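Local atomic coordinates of 4-hydroxybutyrate coenzyme A transferase (Shewanella oneidensis, PDB entry 2OAS), a protein that binds coenzyme A and probably transfers it between short carboxylic acids such as acetate and 4-hydroxybutyrate. Residues 100-103 and 107-110; 127-130 and 136-139; 195-200 and 348-353. All blocks are in the same frame, centred on the assembly; numbering follows the deposited sequence.

Interaction 1 of 3, residues 100-103 and 107-110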
# COMPACT_ATOMS: atom_id res chain seq x y z
N VAL A 100 -13.91 3.50 -0.51
CA VAL A 100 -15.29 3.34 -0.91
C VAL A 100 -16.08 4.65 -0.83
O VAL A 100 -16.82 4.97 -1.75
CB VAL A 100 -15.98 2.26 -0.07
CG1 VAL A 100 -17.39 2.02 -0.58
CG2 VAL A 100 -15.16 0.98 -0.13
N PRO A 101 -15.96 5.40 0.27
CA PRO A 101 -16.69 6.67 0.41
C PRO A 101 -16.36 7.63 -0.72
O PRO A 101 -17.23 8.35 -1.22
CB PRO A 101 -16.21 7.20 1.75
CG PRO A 101 -15.97 5.96 2.53
CD PRO A 101 -15.23 5.10 1.51
N LYS A 102 -15.09 7.63 -1.12
CA LYS A 102 -14.63 8.49 -2.20
C LYS A 102 -15.22 8.09 -3.56
O LYS A 102 -15.52 8.95 -4.39
CB LYS A 102 -13.09 8.47 -2.28
CG LYS A 102 -12.54 9.15 -3.53
CD LYS A 102 -11.38 8.35 -4.16
CE LYS A 102 -11.03 8.88 -5.58
NZ LYS A 102 -9.82 8.26 -6.23
N LEU A 103 -15.36 6.78 -3.79
CA LEU A 103 -15.92 6.27 -5.04
C LEU A 103 -17.35 6.77 -5.17
O LEU A 103 -17.83 7.04 -6.28
CB LEU A 103 -15.91 4.73 -5.03
CG LEU A 103 -16.16 4.02 -6.37
CD1 LEU A 103 -14.93 4.17 -7.23
CD2 LEU A 103 -16.44 2.55 -6.14
N GLY A 107 -18.63 10.56 -7.35
CA GLY A 107 -19.62 10.26 -8.37
C GLY A 107 -19.18 9.19 -9.34
O GLY A 107 -19.86 8.94 -10.34
N GLU A 108 -18.05 8.55 -9.08
CA GLU A 108 -17.56 7.50 -9.97
C GLU A 108 -18.52 6.32 -9.99
O GLU A 108 -18.72 5.70 -11.04
CB GLU A 108 -16.16 7.04 -9.53
CG GLU A 108 -15.07 8.10 -9.74
CD GLU A 108 -13.72 7.70 -9.13
OE1 GLU A 108 -13.64 7.56 -7.88
OE2 GLU A 108 -12.75 7.53 -9.90
N GLN A 109 -19.13 6.03 -8.84
CA GLN A 109 -20.10 4.93 -8.73
C GLN A 109 -21.43 5.49 -8.23
O GLN A 109 -21.55 5.94 -7.10
CB GLN A 109 -19.59 3.85 -7.76
CG GLN A 109 -20.61 2.76 -7.44
CD GLN A 109 -20.97 1.88 -8.63
OE1 GLN A 109 -20.17 1.06 -9.08
NE2 GLN A 109 -22.18 2.03 -9.14
N LYS A 110 -22.42 5.46 -9.11
CA LYS A 110 -23.74 5.96 -8.82
C LYS A 110 -24.53 5.00 -7.93
O LYS A 110 -24.35 3.79 -7.99
CB LYS A 110 -24.52 6.17 -10.13
CG LYS A 110 -25.15 7.54 -10.27
CD LYS A 110 -24.08 8.63 -10.40
CE LYS A 110 -24.72 10.03 -10.54
NZ LYS A 110 -23.73 11.14 -10.68

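Interaction 2 of 3, residues 127-130 and 136-139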
# COMPACT_ATOMS: atom_id res chain seq x y z
N CYS A 127 -31.94 10.25 13.37
CA CYS A 127 -31.78 8.81 13.49
C CYS A 127 -30.29 8.48 13.45
O CYS A 127 -29.47 9.32 13.12
CB CYS A 127 -32.46 8.07 12.33
SG CYS A 127 -34.23 8.33 12.19
N SER A 128 -29.96 7.23 13.76
CA SER A 128 -28.58 6.83 13.78
C SER A 128 -28.34 5.57 12.94
O SER A 128 -29.17 4.66 12.91
CB SER A 128 -28.14 6.58 15.23
OG SER A 128 -26.80 6.11 15.29
N LEU A 129 -27.21 5.54 12.25
CA LEU A 129 -26.82 4.40 11.44
C LEU A 129 -26.39 3.29 12.38
O LEU A 129 -26.05 2.20 11.94
CB LEU A 129 -25.66 4.77 10.53
CG LEU A 129 -26.02 5.80 9.47
CD1 LEU A 129 -24.83 6.04 8.56
CD2 LEU A 129 -27.21 5.31 8.68
N GLY A 130 -26.39 3.59 13.67
CA GLY A 130 -26.04 2.60 14.67
C GLY A 130 -24.67 1.94 14.66
O GLY A 130 -23.64 2.61 14.55
N THR A 136 -21.72 3.63 4.50
CA THR A 136 -23.14 3.84 4.27
C THR A 136 -23.47 5.34 4.36
O THR A 136 -24.29 5.86 3.59
CB THR A 136 -23.99 2.96 5.25
OG1 THR A 136 -25.37 3.34 5.17
CG2 THR A 136 -23.50 3.11 6.67
N LEU A 137 -22.79 6.04 5.26
CA LEU A 137 -23.00 7.48 5.44
C LEU A 137 -22.73 8.19 4.11
O LEU A 137 -23.49 9.07 3.69
CB LEU A 137 -22.07 7.98 6.54
CG LEU A 137 -22.22 9.41 7.06
CD1 LEU A 137 -21.60 10.36 6.10
CD2 LEU A 137 -23.69 9.72 7.29
N ALA A 138 -21.66 7.78 3.44
CA ALA A 138 -21.28 8.34 2.15
C ALA A 138 -22.29 7.94 1.07
O ALA A 138 -22.60 8.71 0.16
CB ALA A 138 -19.88 7.86 1.77
N ALA A 139 -22.80 6.71 1.20
CA ALA A 139 -23.79 6.19 0.25
C ALA A 139 -25.09 6.98 0.41
O ALA A 139 -25.74 7.32 -0.58
CB ALA A 139 -24.04 4.71 0.52

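Interaction 3 of 3, residues 195-200 and 348-353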
# COMPACT_ATOMS: atom_id res chain seq x y z
N GLN A 195 -0.78 -15.43 23.06
CA GLN A 195 0.33 -15.21 23.98
C GLN A 195 1.51 -14.53 23.30
O GLN A 195 2.08 -13.58 23.83
CB GLN A 195 0.78 -16.55 24.58
CG GLN A 195 -0.35 -17.35 25.21
CD GLN A 195 0.11 -18.69 25.76
OE1 GLN A 195 0.74 -19.49 25.04
NE2 GLN A 195 -0.21 -18.96 27.02
N HIS A 196 1.87 -15.02 22.12
CA HIS A 196 2.99 -14.43 21.40
C HIS A 196 2.75 -12.97 21.08
O HIS A 196 3.61 -12.13 21.34
CB HIS A 196 3.26 -15.20 20.10
CG HIS A 196 3.75 -16.59 20.31
ND1 HIS A 196 4.87 -16.89 21.06
CD2 HIS A 196 3.29 -17.78 19.84
CE1 HIS A 196 5.07 -18.19 21.05
NE2 HIS A 196 4.13 -18.76 20.32
N VAL A 197 1.58 -12.66 20.54
CA VAL A 197 1.26 -11.28 20.18
C VAL A 197 1.26 -10.40 21.42
O VAL A 197 1.78 -9.27 21.41
CB VAL A 197 -0.12 -11.17 19.51
CG1 VAL A 197 -0.32 -9.75 19.03
CG2 VAL A 197 -0.23 -12.14 18.35
N ALA A 198 0.69 -10.92 22.50
CA ALA A 198 0.61 -10.19 23.76
C ALA A 198 1.97 -9.65 24.21
O ALA A 198 2.04 -8.57 24.79
CB ALA A 198 0.03 -11.08 24.83
N GLU A 199 3.04 -10.40 23.94
CA GLU A 199 4.37 -9.96 24.33
C GLU A 199 4.88 -8.77 23.53
O GLU A 199 5.79 -8.07 23.96
CB GLU A 199 5.37 -11.11 24.24
CG GLU A 199 5.36 -12.02 25.47
CD GLU A 199 6.38 -13.16 25.38
OE1 GLU A 199 6.25 -14.02 24.47
OE2 GLU A 199 7.31 -13.19 26.23
N LEU A 200 4.28 -8.53 22.36
CA LEU A 200 4.68 -7.40 21.53
C LEU A 200 3.95 -6.13 21.95
O LEU A 200 4.39 -5.03 21.63
CB LEU A 200 4.42 -7.68 20.05
CG LEU A 200 5.36 -8.60 19.26
CD1 LEU A 200 6.80 -8.13 19.40
CD2 LEU A 200 5.22 -10.00 19.76
N VAL A 348 1.22 -6.53 13.20
CA VAL A 348 1.41 -7.95 13.29
C VAL A 348 0.33 -8.68 12.51
O VAL A 348 -0.86 -8.37 12.61
CB VAL A 348 1.36 -8.43 14.77
CG1 VAL A 348 1.38 -9.94 14.84
CG2 VAL A 348 2.56 -7.89 15.53
N ILE A 349 0.78 -9.65 11.71
CA ILE A 349 -0.11 -10.49 10.93
C ILE A 349 -0.12 -11.81 11.67
O ILE A 349 0.88 -12.52 11.66
CB ILE A 349 0.42 -10.73 9.51
CG1 ILE A 349 0.40 -9.43 8.72
CG2 ILE A 349 -0.46 -11.73 8.80
CD1 ILE A 349 -0.99 -9.03 8.31
N ALA A 350 -1.25 -12.12 12.31
CA ALA A 350 -1.41 -13.35 13.09
C ALA A 350 -2.30 -14.36 12.39
O ALA A 350 -3.42 -14.05 11.98
CB ALA A 350 -2.00 -13.02 14.46
N LEU A 351 -1.80 -15.58 12.25
CA LEU A 351 -2.58 -16.63 11.60
C LEU A 351 -2.09 -18.01 12.02
O LEU A 351 -0.95 -18.18 12.44
CB LEU A 351 -2.50 -16.50 10.09
CG LEU A 351 -1.19 -16.87 9.39
CD1 LEU A 351 -1.38 -16.64 7.91
CD2 LEU A 351 -0.03 -16.06 9.91
N PRO A 352 -2.97 -19.01 11.95
CA PRO A 352 -2.59 -20.39 12.32
C PRO A 352 -1.52 -20.90 11.35
O PRO A 352 -1.59 -20.61 10.16
CB PRO A 352 -3.90 -21.15 12.17
CG PRO A 352 -4.94 -20.12 12.48
CD PRO A 352 -4.43 -18.92 11.73
N SER A 353 -0.54 -21.65 11.82
CA SER A 353 0.48 -22.16 10.90
C SER A 353 -0.14 -23.02 9.80
O SER A 353 0.42 -23.11 8.71
CB SER A 353 1.56 -22.97 11.65
OG SER A 353 1.06 -24.19 12.16

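Interaction 1 of 3, residues 100-103 and 107-110
Leu103 meets both Glu108 and Gln109 where helix 100-105 runs out into the loop leading to strand 113-118 of the parallel sheet, a helix end closed by a glycine. Its CG packs against CB of Gln109 at 3.7 Å, and its CD1 lies 3.9 Å from CB of Glu108, whose side chain crosses the leucine at about a right angle. Leu103 CD1 and Lys102 CE each come within 3.7 Å of Glu108 OE1. The branched leucine suits this place because its two methyls cover both residues at once. The backbone is tied beside it: Gln109 N donates to Leu103 O at 3.0 Å with an N-H...O angle of 155°, approaching from 32° out of the carbonyl plane. Gly107, the first residue past the helix, has positive phi, which glycine adopts easily, and the chain turns there so that Gln109 N faces Leu103 O. Shortening Leu103 to an alanine is likely to leave CB of Gln109 and CB of Glu108 without the apolar branch that covers them.

Around this apolar contact lie charges. Lys102 NZ stands 4.2 Å from Glu108 OE1, too far for a salt bridge but favourable in sign. OE1 is hydrogen-bonded to Ser106 OG, and OE2 forms a salt bridge with Lys393 of the second subunit; Lys102 NZ bonds to Gly340 O of that same subunit. Gln109, bent at chi2 (67°), sends NE2 onward to the next residue's carbonyl, Lys110 O, at 3.0 Å, the donor in the carbonyl plane on a lone pair.

Interaction 2 of 3, residues 127-130 and 136-139
The methyl ends of Leu129 and Thr136 meet head-on across a strand-to-helix connection beside the eight-stranded parallel sheet, where strand 126-128 gives way to a loop and then to helix 136-142. From Leu129 CA, the bond to CB is directed at the helix. Beyond CG, CD1 continues the chain anti to CA (chi2 -176°) and is the atom that arrives there. It sits 3.7 Å from Thr136 CG2, 3.9 Å from the backbone N of Leu137 and equally far from Leu137 CB. One methyl is therefore set against the first turn of the helix, a good place for leucine, whose branch stands far enough from the backbone to bridge the gap.

Leu129 also packs on His25, Ile116 and Val118, and Thr136 on Ile116 and Trp23, so the contact lies over strands 113-118 and 21-24 of that sheet. The turn after the strand fits an ST turn, in which Ser128 OG accepts from Gly130 N, though the position of that nitrogen is less certain. Gly130 has positive phi, a conformation that favours glycine.

Threonine offers a methyl to Leu129 and a hydroxyl beside it. With OG1 anti to the backbone N (chi1 171°), CG2 is the branch that faces the leucine, and the buried OG1 has no polar partner in the model.

Interaction 3 of 3, residues 195-200 and 348-353
Val197 and Val348 bury nearly equal amounts of surface in each other's segment; Leu200 and Ala350 each add a little, Ala350 through contact with Val197. They join helix 188-200 to strand 346-350 of the mixed sheet in the part of the protein that holds coenzyme A, a helix-on-sheet packing of the α/β kind. Val197 points at the strand and touches it through CG2, which lies 4.4 Å from Val348 CG1 and just as far from Ala350 CB. The methyl thus rests over the pair rather than against one of them. Val348 and Ala350 are two positions apart on the strand and so face the helix together, whereas Ile349 between them is turned to the other side. In Val348, CG1 stands opposite the backbone N across the CA-CB bond (chi1 173°), which presents this methyl to the helix.

Further apolar groups close round them: Val218 and Ile304 beside Val197, Met302 and Tyr382 beside Val348, Ile214 and Val384 beside Ala350. Beta-branched valine suits the strand; in the helix Val197 offers a compact apolar group close to the backbone, and the small alanine leaves room for the helix to approach. Its side chain is about 9 Å from the bound coenzyme A, near the pocket without touching the ligand. Methyls meeting at such distances exert only weak, undirected attraction, and between these two segments hydrophobic burial takes the place of polar pairing.

In the fold
From the N terminus, interaction 1 spans three residues, the last two of helix 100-105 and one beyond, and the chain then runs through strand 113-118. Interaction 2 follows, closing over the five residues between its segments on the way from strand 126-128 to helix 136-142. Both are local, and they meet through space: Pro101 CA lies 3.7 Å from Ala138 CB, so helix 100-105 packs on helix 136-142. Interaction 3 is different, bringing together segments 148 residues apart in sequence. It lies across the chain's centre from the other two, about 36 Å from interaction 1 between centres, and ties helix 188-200 to the mixed sheet. All three run in series; none nests or crosses.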